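Local coordinates for protein probable endonuclease 4 (Thermotoga maritima, PDB 4HNO) that probably repairs damaged DNA by cutting the phosphodiester backbone at apurinic or apyrimidinic sites, using a cluster of metal ions held in a TIM barrel, at residues R40-K45 and D84-K89; E92-E97 and R107-H112; N133-N138 and V142-E147. All coordinates share one frame; numbering follows the deposited sequence. Where two conformers were deposited one is given.

Contact 1 of 3, residues R40-K45 and D84-K89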
loop_
_atom_site.group_PDB
_atom_site.type_symbol
_atom_site.label_atom_id
_atom_site.label_comp_id
_atom_site.label_asym_id
_atom_site.label_seq_id
_atom_site.Cartn_x
_atom_site.Cartn_y
_atom_site.Cartn_z
ATOM N N ARG A 40 2.057 19.939 1.882
ATOM C CA ARG A 40 2.751 19.877 3.158
ATOM C C ARG A 40 1.832 20.203 4.296
ATOM O O ARG A 40 2.276 20.300 5.439
ATOM C CB ARG A 40 3.922 20.827 3.161
ATOM C CG ARG A 40 5.093 20.223 2.473
ATOM C CD ARG A 40 5.897 21.289 1.822
ATOM N NE ARG A 40 6.651 22.077 2.785
ATOM C CZ ARG A 40 7.531 23.007 2.433
ATOM N NH1 ARG A 40 7.730 23.273 1.148
ATOM N NH2 ARG A 40 8.225 23.666 3.356
ATOM N N SER A 41 0.567 20.420 3.997
ATOM C CA SER A 41 -0.395 20.702 5.054
ATOM C C SER A 41 -1.741 20.105 4.635
ATOM O O SER A 41 -1.794 19.104 3.909
ATOM C CB SER A 41 -0.449 22.215 5.399
ATOM O OG SER A 41 -1.300 22.529 6.517
ATOM N N TRP A 42 -2.805 20.708 5.127
ATOM C CA TRP A 42 -4.085 20.059 5.137
ATOM C C TRP A 42 -4.935 20.299 3.892
ATOM O O TRP A 42 -6.040 19.783 3.819
ATOM C CB TRP A 42 -4.822 20.496 6.386
ATOM C CG TRP A 42 -4.205 19.985 7.642
ATOM C CD1 TRP A 42 -3.614 20.713 8.628
ATOM C CD2 TRP A 42 -4.136 18.621 8.047
ATOM N NE1 TRP A 42 -3.203 19.888 9.626
ATOM C CE2 TRP A 42 -3.516 18.596 9.297
ATOM C CE3 TRP A 42 -4.570 17.417 7.480
ATOM C CZ2 TRP A 42 -3.292 17.411 9.992
ATOM C CZ3 TRP A 42 -4.352 16.252 8.168
ATOM C CH2 TRP A 42 -3.726 16.255 9.419
ATOM N N SER A 43 -4.413 21.021 2.913
ATOM C CA SER A 43 -5.119 21.233 1.659
ATOM C C SER A 43 -4.278 20.715 0.504
ATOM O O SER A 43 -3.049 20.767 0.541
ATOM C CB SER A 43 -5.463 22.701 1.459
ATOM O OG SER A 43 -4.295 23.481 1.407
ATOM N N ALA A 44 -4.944 20.181 -0.503
ATOM C CA ALA A 44 -4.264 19.691 -1.686
ATOM C C ALA A 44 -5.060 20.099 -2.923
ATOM O O ALA A 44 -6.287 20.008 -2.964
ATOM C CB ALA A 44 -4.124 18.172 -1.663
ATOM N N LYS A 45 -4.342 20.500 -3.950
ATOM C CA LYS A 45 -4.951 20.775 -5.239
ATOM C C LYS A 45 -5.318 19.491 -5.964
ATOM O O LYS A 45 -4.725 18.417 -5.775
ATOM C CB LYS A 45 -3.996 21.566 -6.122
ATOM C CG LYS A 45 -3.736 22.971 -5.625
ATOM C CD LYS A 45 -2.858 23.751 -6.590
ATOM C CE LYS A 45 -2.056 24.814 -5.857
ATOM N NZ LYS A 45 -1.402 25.776 -6.782
ATOM N N ASP A 84 -9.252 16.276 17.934
ATOM C CA ASP A 84 -10.337 16.476 16.993
ATOM C C ASP A 84 -9.942 17.336 15.794
ATOM O O ASP A 84 -10.434 17.102 14.700
ATOM C CB ASP A 84 -11.529 17.080 17.706
ATOM C CG ASP A 84 -12.693 17.283 16.781
ATOM O OD1 ASP A 84 -13.211 16.271 16.271
ATOM O OD2 ASP A 84 -13.061 18.439 16.520
ATOM N N ASP A 85 -9.081 18.331 16.005
ATOM C CA ASP A 85 -8.556 19.136 14.894
ATOM C C ASP A 85 -7.982 18.236 13.817
ATOM O O ASP A 85 -8.358 18.332 12.635
ATOM C CB ASP A 85 -7.433 20.084 15.376
ATOM C CG ASP A 85 -7.949 21.307 16.096
ATOM O OD1 ASP A 85 -9.169 21.389 16.350
ATOM O OD2 ASP A 85 -7.105 22.182 16.416
ATOM N N ILE A 86 -7.033 17.403 14.244
ATOM C CA ILE A 86 -6.320 16.526 13.337
ATOM C C ILE A 86 -7.309 15.546 12.703
ATOM O O ILE A 86 -7.252 15.293 11.491
ATOM C CB ILE A 86 -5.167 15.781 14.043
ATOM C CG1 ILE A 86 -4.062 16.753 14.482
ATOM C CG2 ILE A 86 -4.586 14.728 13.140
ATOM C CD1 ILE A 86 -2.910 16.097 15.250
ATOM N N TRP A 87 -8.229 14.999 13.483
ATOM C CA TRP A 87 -9.191 14.061 12.928
ATOM C C TRP A 87 -10.033 14.713 11.818
ATOM O O TRP A 87 -10.176 14.164 10.730
ATOM C CB TRP A 87 -10.060 13.500 14.058
ATOM C CG TRP A 87 -10.976 12.422 13.593
ATOM C CD1 TRP A 87 -10.695 11.104 13.519
ATOM C CD2 TRP A 87 -12.297 12.578 13.091
ATOM N NE1 TRP A 87 -11.759 10.426 13.001
ATOM C CE2 TRP A 87 -12.761 11.308 12.730
ATOM C CE3 TRP A 87 -13.143 13.682 12.916
ATOM C CZ2 TRP A 87 -14.037 11.092 12.227
ATOM C CZ3 TRP A 87 -14.400 13.473 12.397
ATOM C CH2 TRP A 87 -14.841 12.182 12.059
ATOM N N GLN A 88 -10.595 15.880 12.106
ATOM C CA GLN A 88 -11.431 16.549 11.107
ATOM C C GLN A 88 -10.656 16.909 9.852
ATOM O O GLN A 88 -11.140 16.711 8.737
ATOM C CB GLN A 88 -12.056 17.819 11.666
ATOM C CG GLN A 88 -13.163 17.596 12.682
ATOM C CD GLN A 88 -13.966 18.871 12.833
ATOM O OE1 GLN A 88 -14.438 19.429 11.849
ATOM N NE2 GLN A 88 -14.117 19.356 14.049
ATOM N N LYS A 89 -9.469 17.476 10.030
ATOM C CA LYS A 89 -8.688 17.861 8.880
ATOM C C LYS A 89 -8.259 16.641 8.066
ATOM O O LYS A 89 -8.163 16.697 6.838
ATOM C CB LYS A 89 -7.489 18.691 9.324
ATOM C CG LYS A 89 -7.891 20.053 9.904
ATOM C CD LYS A 89 -6.680 20.767 10.489
ATOM C CE LYS A 89 -6.985 22.011 11.339
ATOM N NZ LYS A 89 -7.942 22.954 10.777
HETATM O O HOH W 1 -8.205 19.233 5.493
#

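Contact 2 of 3, residues E92-E97 and R107-H112. With ZN (zinc ion), chain B.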
loop_
_atom_site.group_PDB
_atom_site.type_symbol
_atom_site.label_atom_id
_atom_site.label_comp_id
_atom_site.label_asym_id
_atom_site.label_seq_id
_atom_site.Cartn_x
_atom_site.Cartn_y
_atom_site.Cartn_z
ATOM N N GLU A 92 -11.197 15.538 5.909
ATOM C CA GLU A 92 -11.391 16.386 4.746
ATOM C C GLU A 92 -10.296 16.191 3.712
ATOM O O GLU A 92 -10.565 16.208 2.514
ATOM C CB GLU A 92 -11.536 17.851 5.144
ATOM C CG GLU A 92 -12.800 18.120 5.956
ATOM C CD GLU A 92 -14.079 17.691 5.257
ATOM O OE1 GLU A 92 -14.229 17.990 4.052
ATOM O OE2 GLU A 92 -14.916 17.006 5.905
ATOM N N LEU A 93 -9.058 16.005 4.151
ATOM C CA LEU A 93 -7.991 15.785 3.191
ATOM C C LEU A 93 -8.139 14.415 2.529
ATOM O O LEU A 93 -7.873 14.274 1.343
ATOM C CB LEU A 93 -6.610 15.957 3.828
ATOM C CG LEU A 93 -5.433 15.834 2.858
ATOM C CD1 LEU A 93 -5.523 16.803 1.709
ATOM C CD2 LEU A 93 -4.133 16.001 3.623
ATOM N N LEU A 94 -8.588 13.411 3.282
ATOM C CA LEU A 94 -8.799 12.099 2.671
ATOM C C LEU A 94 -9.912 12.155 1.624
ATOM O O LEU A 94 -9.787 11.524 0.575
ATOM C CB LEU A 94 -9.075 11.070 3.759
ATOM C CG LEU A 94 -9.050 9.618 3.305
ATOM C CD1 LEU A 94 -7.756 9.224 2.676
ATOM C CD2 LEU A 94 -9.334 8.707 4.498
ATOM N N LYS A 95 -10.975 12.919 1.876
ATOM C CA LYS A 95 -11.995 13.110 0.850
ATOM C C LYS A 95 -11.378 13.717 -0.408
ATOM O O LYS A 95 -11.680 13.294 -1.522
ATOM C CB LYS A 95 -13.130 14.018 1.325
ATOM C CG LYS A 95 -14.084 13.468 2.356
ATOM C CD LYS A 95 -15.057 14.537 2.876
ATOM C CE LYS A 95 -15.922 14.038 3.987
ATOM N NZ LYS A 95 -16.701 15.151 4.576
ATOM N N LYS A 96 -10.540 14.739 -0.232
ATOM C CA LYS A 96 -9.857 15.338 -1.371
ATOM C C LYS A 96 -8.966 14.319 -2.095
ATOM O O LYS A 96 -8.955 14.271 -3.313
ATOM C CB LYS A 96 -9.061 16.564 -0.912
ATOM C CG LYS A 96 -8.071 17.105 -1.925
ATOM C CD LYS A 96 -8.598 17.471 -3.304
ATOM C CE LYS A 96 -9.645 18.556 -3.321
ATOM N NZ LYS A 96 -9.121 19.820 -2.746
ATOM N N GLU A 97 -8.243 13.486 -1.340
ATOM C CA GLU A 97 -7.428 12.472 -2.002
ATOM C C GLU A 97 -8.282 11.497 -2.803
ATOM O O GLU A 97 -7.878 11.097 -3.894
ATOM C CB GLU A 97 -6.584 11.730 -0.970
ATOM C CG GLU A 97 -5.507 12.581 -0.350
ATOM C CD GLU A 97 -4.633 11.766 0.635
ATOM O OE1 GLU A 97 -3.513 12.201 0.930
ATOM O OE2 GLU A 97 -5.122 10.702 1.095
ATOM N N ARG A 107 -8.129 3.791 -8.982
ATOM C CA ARG A 107 -9.187 3.023 -8.371
ATOM C C ARG A 107 -9.000 2.762 -6.868
ATOM O O ARG A 107 -9.936 2.359 -6.194
ATOM C CB ARG A 107 -9.294 1.696 -9.119
ATOM C CG ARG A 107 -9.727 1.884 -10.552
ATOM C CD ARG A 107 -9.802 0.575 -11.303
ATOM N NE ARG A 107 -10.202 0.842 -12.686
ATOM C CZ ARG A 107 -10.252 -0.073 -13.639
ATOM N NH1 ARG A 107 -9.918 -1.325 -13.377
ATOM N NH2 ARG A 107 -10.613 0.267 -14.866
ATOM N N TYR A 108 -7.784 2.973 -6.389
ATOM C CA TYR A 108 -7.375 2.527 -5.050
ATOM C C TYR A 108 -6.573 3.625 -4.362
ATOM O O TYR A 108 -5.643 4.184 -4.943
ATOM C CB TYR A 108 -6.471 1.309 -5.153
ATOM C CG TYR A 108 -7.136 0.109 -5.734
ATOM C CD1 TYR A 108 -6.776 -0.402 -6.958
ATOM C CD2 TYR A 108 -8.141 -0.514 -5.023
ATOM C CE1 TYR A 108 -7.429 -1.515 -7.479
ATOM C CE2 TYR A 108 -8.797 -1.608 -5.529
ATOM C CZ TYR A 108 -8.441 -2.111 -6.755
ATOM O OH TYR A 108 -9.131 -3.211 -7.224
ATOM N N LEU A 109 -6.896 3.840 -3.091
ATOM C CA LEU A 109 -6.193 4.792 -2.237
ATOM C C LEU A 109 -5.798 4.057 -0.965
ATOM O O LEU A 109 -6.659 3.648 -0.179
ATOM C CB LEU A 109 -7.099 5.988 -1.910
ATOM C CG LEU A 109 -6.488 7.040 -0.983
ATOM C CD1 LEU A 109 -5.226 7.657 -1.551
ATOM C CD2 LEU A 109 -7.513 8.115 -0.707
ATOM N N ASN A 110 -4.503 3.878 -0.782
ATOM C CA ASN A 110 -3.934 3.099 0.311
ATOM C C ASN A 110 -3.597 3.991 1.490
ATOM O O ASN A 110 -2.851 4.963 1.331
ATOM C CB ASN A 110 -2.672 2.421 -0.218
ATOM C CG ASN A 110 -1.947 1.625 0.840
ATOM O OD1 ASN A 110 -2.178 0.437 0.996
ATOM N ND2 ASN A 110 -1.083 2.281 1.567
ATOM N N ILE A 111 -4.093 3.629 2.672
ATOM C CA ILE A 111 -3.844 4.387 3.886
ATOM C C ILE A 111 -3.263 3.489 4.976
ATOM O O ILE A 111 -3.552 2.316 5.070
ATOM C CB ILE A 111 -5.155 5.063 4.415
ATOM C CG1 ILE A 111 -6.134 4.057 5.044
ATOM C CG2 ILE A 111 -5.861 5.864 3.346
ATOM C CD1 ILE A 111 -7.232 4.712 5.892
ATOM N N HIS A 112 -2.485 4.101 5.847
ATOM C CA HIS A 112 -2.180 3.513 7.147
ATOM C C HIS A 112 -3.364 3.858 8.067
ATOM O O HIS A 112 -3.801 5.004 8.100
ATOM C CB HIS A 112 -0.906 4.101 7.722
ATOM C CG HIS A 112 0.300 3.827 6.887
ATOM N ND1 HIS A 112 1.579 4.044 7.319
ATOM C CD2 HIS A 112 0.421 3.285 5.658
ATOM C CE1 HIS A 112 2.430 3.705 6.364
ATOM N NE2 HIS A 112 1.750 3.287 5.318
HETATM ZN ZN ZN B . 2.250 2.748 3.474
HETATM O O HOH W 2 3.983 2.047 3.043
#

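Contact 3 of 3, residues N133-N138 and V142-E147. With MN (manganese (II) ion), chain E; ZN (zinc ion), chain B.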
loop_
_atom_site.group_PDB
_atom_site.type_symbol
_atom_site.label_atom_id
_atom_site.label_comp_id
_atom_site.label_asym_id
_atom_site.label_seq_id
_atom_site.Cartn_x
_atom_site.Cartn_y
_atom_site.Cartn_z
ATOM N N ASN A 133 -16.227 6.191 7.274
ATOM C CA ASN A 133 -17.618 6.366 6.883
ATOM C C ASN A 133 -17.859 7.763 6.323
ATOM O O ASN A 133 -18.552 7.914 5.319
ATOM C CB ASN A 133 -18.553 6.095 8.054
ATOM C CG ASN A 133 -18.753 4.640 8.341
ATOM O OD1 ASN A 133 -18.627 3.790 7.460
ATOM N ND2 ASN A 133 -19.096 4.344 9.584
ATOM N N GLU A 134 -17.308 8.793 6.954
ATOM C CA GLU A 134 -17.516 10.135 6.438
ATOM C C GLU A 134 -16.930 10.272 5.038
ATOM O O GLU A 134 -17.519 10.923 4.173
ATOM C CB GLU A 134 -16.909 11.188 7.361
ATOM C CG GLU A 134 -17.653 11.336 8.634
ATOM C CD GLU A 134 -19.133 11.572 8.397
ATOM O OE1 GLU A 134 -19.470 12.530 7.664
ATOM O OE2 GLU A 134 -19.963 10.780 8.901
ATOM N N VAL A 135 -15.778 9.667 4.793
ATOM C CA VAL A 135 -15.165 9.753 3.475
ATOM C C VAL A 135 -15.942 8.939 2.447
ATOM O O VAL A 135 -16.312 9.446 1.382
ATOM C CB VAL A 135 -13.701 9.320 3.535
ATOM C CG1 VAL A 135 -13.080 9.240 2.158
ATOM C CG2 VAL A 135 -12.903 10.259 4.448
ATOM N N LEU A 136 -16.168 7.664 2.748
ATOM C CA LEU A 136 -16.804 6.776 1.779
ATOM C C LEU A 136 -18.240 7.195 1.499
ATOM O O LEU A 136 -18.696 7.110 0.363
ATOM C CB LEU A 136 -16.722 5.336 2.258
ATOM C CG LEU A 136 -15.302 4.765 2.277
ATOM C CD1 LEU A 136 -15.322 3.416 2.969
ATOM C CD2 LEU A 136 -14.700 4.663 0.887
ATOM N N ASN A 137 -18.968 7.628 2.526
ATOM C CA ASN A 137 -20.363 7.967 2.351
ATOM C C ASN A 137 -20.571 9.303 1.658
ATOM O O ASN A 137 -21.713 9.676 1.399
ATOM C CB ASN A 137 -21.119 7.949 3.690
ATOM C CG ASN A 137 -21.243 6.553 4.300
ATOM O OD1 ASN A 137 -21.162 5.521 3.620
ATOM N ND2 ASN A 137 -21.493 6.516 5.594
ATOM N N ASN A 138 -19.492 10.004 1.321
ATOM C CA ASN A 138 -19.558 11.272 0.614
ATOM C C ASN A 138 -18.733 11.273 -0.670
ATOM O O ASN A 138 -18.475 12.328 -1.234
ATOM C CB ASN A 138 -19.156 12.425 1.534
ATOM C CG ASN A 138 -20.205 12.696 2.561
ATOM O OD1 ASN A 138 -21.266 13.235 2.243
ATOM N ND2 ASN A 138 -19.951 12.298 3.785
ATOM N N VAL A 142 -13.909 4.943 -5.619
ATOM C CA VAL A 142 -12.585 4.631 -5.136
ATOM C C VAL A 142 -12.694 3.691 -3.943
ATOM O O VAL A 142 -13.543 3.878 -3.066
ATOM C CB VAL A 142 -11.832 5.931 -4.758
ATOM C CG1 VAL A 142 -10.481 5.631 -4.130
ATOM C CG2 VAL A 142 -11.655 6.819 -5.974
ATOM N N VAL A 143 -11.814 2.701 -3.924
ATOM C CA VAL A 143 -11.680 1.749 -2.836
ATOM C C VAL A 143 -10.494 2.154 -1.980
ATOM O O VAL A 143 -9.413 2.412 -2.503
ATOM C CB VAL A 143 -11.474 0.335 -3.427
ATOM C CG1 VAL A 143 -11.106 -0.685 -2.352
ATOM C CG2 VAL A 143 -12.732 -0.107 -4.186
ATOM N N ILE A 144 -10.717 2.222 -0.670
ATOM C CA ILE A 144 -9.652 2.498 0.277
ATOM C C ILE A 144 -9.003 1.186 0.682
ATOM O O ILE A 144 -9.693 0.228 1.055
ATOM C CB ILE A 144 -10.182 3.274 1.479
ATOM C CG1 ILE A 144 -10.595 4.676 0.987
ATOM C CG2 ILE A 144 -9.130 3.357 2.575
ATOM C CD1 ILE A 144 -11.245 5.575 1.989
ATOM N N LEU A 145 -7.679 1.141 0.599
ATOM C CA LEU A 145 -6.907 -0.018 1.041
ATOM C C LEU A 145 -6.326 0.299 2.413
ATOM O O LEU A 145 -5.689 1.333 2.593
ATOM C CB LEU A 145 -5.778 -0.340 0.068
ATOM C CG LEU A 145 -6.223 -0.553 -1.374
ATOM C CD1 LEU A 145 -5.029 -0.862 -2.265
ATOM C CD2 LEU A 145 -7.262 -1.654 -1.466
ATOM N N LEU A 146 -6.539 -0.607 3.363
ATOM C CA LEU A 146 -5.900 -0.520 4.662
ATOM C C LEU A 146 -4.609 -1.319 4.599
ATOM O O LEU A 146 -4.632 -2.509 4.272
ATOM C CB LEU A 146 -6.782 -1.099 5.753
ATOM C CG LEU A 146 -8.179 -0.530 5.863
ATOM C CD1 LEU A 146 -8.954 -1.252 6.953
ATOM C CD2 LEU A 146 -8.157 0.969 6.109
ATOM N N GLU A 147 -3.498 -0.664 4.917
ATOM C CA GLU A 147 -2.182 -1.281 4.917
ATOM C C GLU A 147 -1.785 -1.658 6.335
ATOM O O GLU A 147 -1.954 -0.877 7.261
ATOM C CB GLU A 147 -1.182 -0.293 4.342
ATOM C CG GLU A 147 0.207 -0.866 4.201
ATOM C CD GLU A 147 1.266 0.135 3.859
ATOM O OE1 GLU A 147 2.458 -0.182 4.070
ATOM O OE2 GLU A 147 0.928 1.225 3.342
HETATM MN MN MN E . 4.081 0.130 2.698
HETATM ZN ZN ZN B . 2.250 2.748 3.474
HETATM O O HOH W 2 3.983 2.047 3.043
#

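Contact 1 of 3, residues R40-K45 and D84-K89
Trp42, carried by an irregular loop, lays one face of its indole against the aliphatic part of Lys89 on the helix of residues 84-89. The tight part of the contact is this CH-pi interaction. Lys89 CD sits 3.7 Å from the centroid of the five-membered ring of Trp42, only 14° off the ring normal, while Lys89 CB lies 3.6 Å from Trp42 CD2, nearer the junction with the six-membered ring. Because the lysine chain is extended from CB to CD, alternate methylenes press on the ring, and the two side chains cross at about a right angle. A lysine suits a partly exposed tryptophan well: its methylenes give an apolar surface, and the bend at chi4 (-46°) carries the ammonium group away from the contact. The far rim of the indole is packed more loosely. There Ile86 CG2 approaches Trp42 CH2 obliquely at 4.1 Å.

The solvent side is polar and bridged by water. Water 1 donates to Trp42 O at 2.8 Å and to Lys89 O at 2.9 Å, linking two carbonyls that, as two acceptors, could not bond each other. Elsewhere on the exposed side of this first turn, Gln88 NE2 donates to Asp84 OD2 over 2.8 Å in a nearly straight bond (164°); the amide, one turn on, comes to the syn side of Asp84 OD2, tilted somewhat out of the carboxylate plane. This bond belongs to the helix alone.

The surface contact thus joins the loop between strand 31-34 and helix 49-61 to the first turns of helix 84-104. Trp42 also touches Leu76 in a loop and Ser90 and Leu93 farther down helix 84-104, whereas Trp87 turns the other way and hydrogen-bonds Arg127 O on helix 121-136.

Contact 2 of 3, residues E92-E97 and R107-H112
Leu94 and Glu97 of the helix press on Leu109 of the neighbouring strand, and Leu94 reaches Ile111 as well. Leu94 CD1 is the main apolar tip: it lies 3.6 Å from Leu109 CD2 and 3.9 Å from Ile111 CG2, so a single methyl sits against two residues whose side chains leave the same face of the strand. Leu94 places CG opposite its backbone N (chi1 -169°), which swings the branched end towards the strand. Branched aliphatic residues suit this buried interface between helix and sheet, because their methyls can fill it without needing polar partners.

Glu97, one turn on, plays a double part. Its CB meets Leu109 CD2 at 3.7 Å and acts as an apolar atom. From there CG and CD form an extended rod (chi2 -177°) that crosses the leucine side chain at about a right angle and brings the carboxylate over the two Leu109 methyls, with OE2 4.0 Å from CD1 and from CD2. OE2 hydrogen-bonds Ser73 OG, and OE1 is hydrogen-bonded to His37 NE2 and Gly74 N.

The axes of the helix and strand segments lie 10.6 Å apart and run roughly antiparallel (148°). This is the helix returning to the next strand in the beta-alpha-beta unit of strand 69-72, helix 84-104 and strand 108-115. At the end of the strand segment His112 NE2 binds zinc at 2.0 Å, and His72, Glu147 and water 2 complete that site.

Chemically, the contact is an apolar seam with one buried acid beside it. Three polar partners satisfy the Glu97 carboxylate and would probably favour its ionised form despite the burial. Ser73 and Gly74 tie the helix to the loop following strand 69-72, while His37 adds a second loop.

Contact 3 of 3, residues N133-N138 and V142-E147
Glu147 OE2, at the end of the strand on which Ile144 meets Leu136, is gripped by zinc at 2.0 Å and by a hydrogen bond from Asn110 ND2. The strand belongs to a TIM barrel, whose active sites gather at the C-terminal ends of the parallel strands. The other oxygen, Glu147 OE1, binds manganese at 2.1 Å, so the carboxylate bridges two metals, which also share water 2. Asp181, His218 and Glu263 join Glu147 in the second site, which is seen with manganese or zinc.

At the opposite end of the strand the contact with helix 121-136 is carried by apolar side chains. Ile144 points at the helix, its chain extended (chi2 175°), so that CD1 reaches Leu136 CD2 at 3.7 Å and, less closely, Val135 CG1 at 4.1 Å. Leucine provides reach from a position flanking the interface; the compact valine already faces the strand. The packing joins the helix to the second strand of the unit formed by strand 108-115, helix 121-136 and strand 143-147. Where the helix ends, Asn138 ND2 donates to Glu134 O at 2.8 Å, in the carbonyl plane on a lone pair, with an N-H...O angle of 172°.

Overall arrangement
The three contacts follow one another along the chain without overlapping and move from the surface of the TIM barrel into its wall. Contact 1 joins a loop to the start of helix 84-104; contact 2, with its centre about 12 Å away, uses the same helix farther on, and Lys96 NZ probably hydrogen-bonds Ala44 O between them. Contacts 2 and 3 lie closer, about 7 Å between centres, in successive beta-alpha-beta units whose strands 108-115 and 143-147 are parallel neighbours in the sheet. Contacts 1 and 3, about 16 Å between centres, do not touch. The two inner contacts pack helices outside strands that deliver His112 and Glu147 to one zinc ion, placing the metal site where barrel strands end.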